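Local coordinates for tRNA (Adenine(22)-N(1))-methyltransferase (Mycoplasma capricolum subsp. capricolum, PDB 6QE6), which binds the cofactor product S-adenosyl-L-homocysteine and probably methylates N1 of adenine 22 in tRNA, at residues Asn35-Ala40 and Asn106-Thr111. Sequence-based numbering, arbitrary orientation.
Unlike the reference sequence in segment 35-40: Ala38 (reference Thr).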
ATOM      1  N   ASN A  35      -2.315 -17.953  -7.435  1.00 36.97           N
ATOM      2  CA  ASN A  35      -3.425 -18.527  -8.188  1.00 39.42           C
ATOM      3  C   ASN A  35      -4.275 -17.451  -8.841  1.00 37.09           C
ATOM      4  O   ASN A  35      -5.499 -17.546  -8.851  1.00 38.93           O
ATOM      5  CB  ASN A  35      -4.300 -19.408  -7.291  1.00 35.14           C
ATOM      6  CG  ASN A  35      -3.510 -20.509  -6.640  1.00 48.62           C
ATOM      7  OD1 ASN A  35      -2.765 -21.234  -7.312  1.00 57.64           O
ATOM      8  ND2 ASN A  35      -3.630 -20.628  -5.320  1.00 56.00           N
ATOM      9  N   SER A  36      -3.628 -16.415  -9.367  1.00 32.52           N
ATOM     10  CA  SER A  36      -4.325 -15.280  -9.955  1.00 35.40           C
ATOM     11  C   SER A  36      -4.315 -15.385 -11.466  1.00 33.35           C
ATOM     12  O   SER A  36      -3.399 -15.957 -12.051  1.00 29.78           O
ATOM     13  CB  SER A  36      -3.687 -13.957  -9.537  1.00 31.39           C
ATOM     14  OG  SER A  36      -3.872 -13.767  -8.152  1.00 38.10           O
ATOM     15  N   THR A  37      -5.341 -14.817 -12.096  1.00 31.52           N
ATOM     16  CA  THR A  37      -5.332 -14.741 -13.549  1.00 32.00           C
ATOM     17  C   THR A  37      -4.548 -13.522 -14.029  1.00 34.11           C
ATOM     18  O   THR A  37      -3.593 -13.653 -14.804  1.00 34.98           O
ATOM     19  CB  THR A  37      -6.766 -14.732 -14.094  1.00 30.18           C
ATOM     20  OG1 THR A  37      -7.330 -16.039 -13.948  1.00 35.12           O
ATOM     21  CG2 THR A  37      -6.779 -14.367 -15.561  1.00 26.42           C
ATOM     22  N   ALA A  38      -4.920 -12.330 -13.560  1.00 35.45           N
ATOM     23  CA  ALA A  38      -4.306 -11.092 -14.023  1.00 34.01           C
ATOM     24  C   ALA A  38      -4.096 -10.148 -12.848  1.00 33.69           C
ATOM     25  O   ALA A  38      -4.988  -9.975 -12.014  1.00 36.66           O
ATOM     26  CB  ALA A  38      -5.167 -10.408 -15.099  1.00 26.16           C
ATOM     27  N   ILE A  39      -2.913  -9.537 -12.785  1.00 30.53           N
ATOM     28  CA  ILE A  39      -2.630  -8.498 -11.803  1.00 31.71           C
ATOM     29  C   ILE A  39      -2.159  -7.252 -12.542  1.00 30.58           C
ATOM     30  O   ILE A  39      -1.682  -7.318 -13.676  1.00 33.48           O
ATOM     31  CB  ILE A  39      -1.587  -8.947 -10.752  1.00 31.50           C
ATOM     32  CG1 ILE A  39      -0.193  -9.159 -11.389  1.00 27.78           C
ATOM     33  CG2 ILE A  39      -2.079 -10.204  -9.997  1.00 26.11           C
ATOM     34  CD1 ILE A  39       0.738  -7.930 -11.332  1.00 22.23           C
ATOM     35  N   ALA A  40      -2.284  -6.103 -11.886  1.00 27.19           N
ATOM     36  CA  ALA A  40      -1.753  -4.860 -12.433  1.00 30.93           C
ATOM     37  C   ALA A  40      -0.848  -4.194 -11.400  1.00 30.80           C
ATOM     38  O   ALA A  40      -1.271  -3.938 -10.269  1.00 33.10           O
ATOM     39  CB  ALA A  40      -2.876  -3.919 -12.866  1.00 28.81           C
ATOM     40  N   ASN A 106     -10.583  -8.462 -16.277  1.00 36.70           N
ATOM     41  CA  ASN A 106     -10.773  -8.437 -14.833  1.00 35.09           C
ATOM     42  C   ASN A 106      -9.458  -8.711 -14.119  1.00 32.87           C
ATOM     43  O   ASN A 106      -8.715  -9.627 -14.488  1.00 33.05           O
ATOM     44  CB  ASN A 106     -11.801  -9.482 -14.412  1.00 29.78           C
ATOM     45  CG  ASN A 106     -13.206  -9.059 -14.702  1.00 32.07           C
ATOM     46  OD1 ASN A 106     -13.455  -7.927 -15.105  1.00 35.44           O
ATOM     47  ND2 ASN A 106     -14.144  -9.965 -14.491  1.00 38.18           N
ATOM     48  N   ILE A 107      -9.192  -7.936 -13.072  1.00 32.23           N
ATOM     49  CA  ILE A 107      -7.904  -7.948 -12.386  1.00 34.58           C
ATOM     50  C   ILE A 107      -8.110  -8.476 -10.972  1.00 28.20           C
ATOM     51  O   ILE A 107      -8.912  -7.927 -10.209  1.00 29.39           O
ATOM     52  CB  ILE A 107      -7.266  -6.548 -12.385  1.00 35.61           C
ATOM     53  CG1 ILE A 107      -6.920  -6.132 -13.816  1.00 35.68           C
ATOM     54  CG2 ILE A 107      -6.021  -6.499 -11.484  1.00 32.70           C
ATOM     55  CD1 ILE A 107      -6.770  -4.650 -13.988  1.00 39.95           C
ATOM     56  N   ASP A 108      -7.385  -9.546 -10.624  1.00 28.06           N
ATOM     57  CA  ASP A 108      -7.473 -10.104  -9.276  1.00 25.45           C
ATOM     58  C   ASP A 108      -6.838  -9.168  -8.253  1.00 31.54           C
ATOM     59  O   ASP A 108      -7.411  -8.917  -7.188  1.00 31.18           O
ATOM     60  CB  ASP A 108      -6.802 -11.474  -9.227  1.00 30.84           C
ATOM     61  CG  ASP A 108      -7.500 -12.498 -10.106  1.00 39.78           C
ATOM     62  OD1 ASP A 108      -8.335 -13.258  -9.575  1.00 51.01           O
ATOM     63  OD2 ASP A 108      -7.238 -12.535 -11.329  1.00 40.54           O
ATOM     64  N   TYR A 109      -5.655  -8.635  -8.556  1.00 26.00           N
ATOM     65  CA  TYR A 109      -4.946  -7.800  -7.601  1.00 27.66           C
ATOM     66  C   TYR A 109      -4.317  -6.631  -8.327  1.00 30.55           C
ATOM     67  O   TYR A 109      -3.543  -6.823  -9.269  1.00 31.74           O
ATOM     68  CB  TYR A 109      -3.833  -8.555  -6.885  1.00 28.15           C
ATOM     69  CG  TYR A 109      -4.252  -9.648  -5.941  1.00 32.65           C
ATOM     70  CD1 TYR A 109      -4.446  -9.386  -4.584  1.00 26.41           C
ATOM     71  CD2 TYR A 109      -4.381 -10.967  -6.387  1.00 33.44           C
ATOM     72  CE1 TYR A 109      -4.780 -10.398  -3.703  1.00 30.24           C
ATOM     73  CE2 TYR A 109      -4.738 -11.989  -5.514  1.00 33.61           C
ATOM     74  CZ  TYR A 109      -4.931 -11.694  -4.176  1.00 33.80           C
ATOM     75  OH  TYR A 109      -5.258 -12.701  -3.315  1.00 39.99           O
ATOM     76  N   VAL A 110      -4.614  -5.430  -7.868  1.00 23.36           N
ATOM     77  CA  VAL A 110      -3.829  -4.267  -8.227  1.00 26.39           C
ATOM     78  C   VAL A 110      -2.838  -4.013  -7.103  1.00 30.28           C
ATOM     79  O   VAL A 110      -3.225  -3.959  -5.928  1.00 29.88           O
ATOM     80  CB  VAL A 110      -4.729  -3.054  -8.478  1.00 28.11           C
ATOM     81  CG1 VAL A 110      -3.891  -1.809  -8.536  1.00 27.37           C
ATOM     82  CG2 VAL A 110      -5.505  -3.273  -9.776  1.00 31.23           C
ATOM     83  N   THR A 111      -1.556  -3.922  -7.445  1.00 26.14           N
ATOM     84  CA  THR A 111      -0.523  -3.586  -6.478  1.00 28.79           C
ATOM     85  C   THR A 111      -0.018  -2.183  -6.758  1.00 33.08           C
ATOM     86  O   THR A 111       0.158  -1.793  -7.920  1.00 28.54           O
ATOM     87  CB  THR A 111       0.646  -4.577  -6.486  1.00 29.27           C
ATOM     88  OG1 THR A 111       1.241  -4.633  -7.793  1.00 35.22           O
ATOM     89  CG2 THR A 111       0.162  -5.959  -6.073  1.00 28.46           C
TER
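Asp108 reaches across to the backbone of Thr37 and Ala38 where two central parallel strands, 36-42 and 109-115, begin to pair in the Rossmann-like sheet of this methyltransferase. With chi1 at -64°, its CG lies beside the backbone N, and the carboxylate is carried to the corner that the chain turns at Thr37. There OD2 accepts two amides that come from the same face of its plane. Ala38 N makes the straighter bond, at 3.2 Å to OD2 and 171° at the hydrogen, and arrives on the anti side; Thr37 N stands well above the carboxylate. The backbone of Asp108 answers the grip, its N donating to Ala38 O at 2.8 Å. Farther along, Ala40 pairs with Val110 in parallel fashion, its N bonded to Tyr109 O and its O accepting from Thr111 N.

The side chains sort onto two faces. On one, Ile39 and Tyr109 pack obliquely, the CG2 methyl of Ile39 lying 3.9 Å from Tyr109 CB, with helix 48-55 touching Ile39 through Leu53. On the other, Ala40 CB meets both Val110 CG2 and the CD1 end of Ile107, 4.1 Å from each, and Phe98 also touches this alanine. The Thr111 side chain lies about 7 Å from the bound S-adenosyl-L-homocysteine, and its OG1 is hydrogen-bonded to Asp41 OD1. Back at the corner, Ser36 OG, itself bonded to Asn34 O, meets the Tyr109 ring at its edge and in its plane, 3.3 Å from CE2.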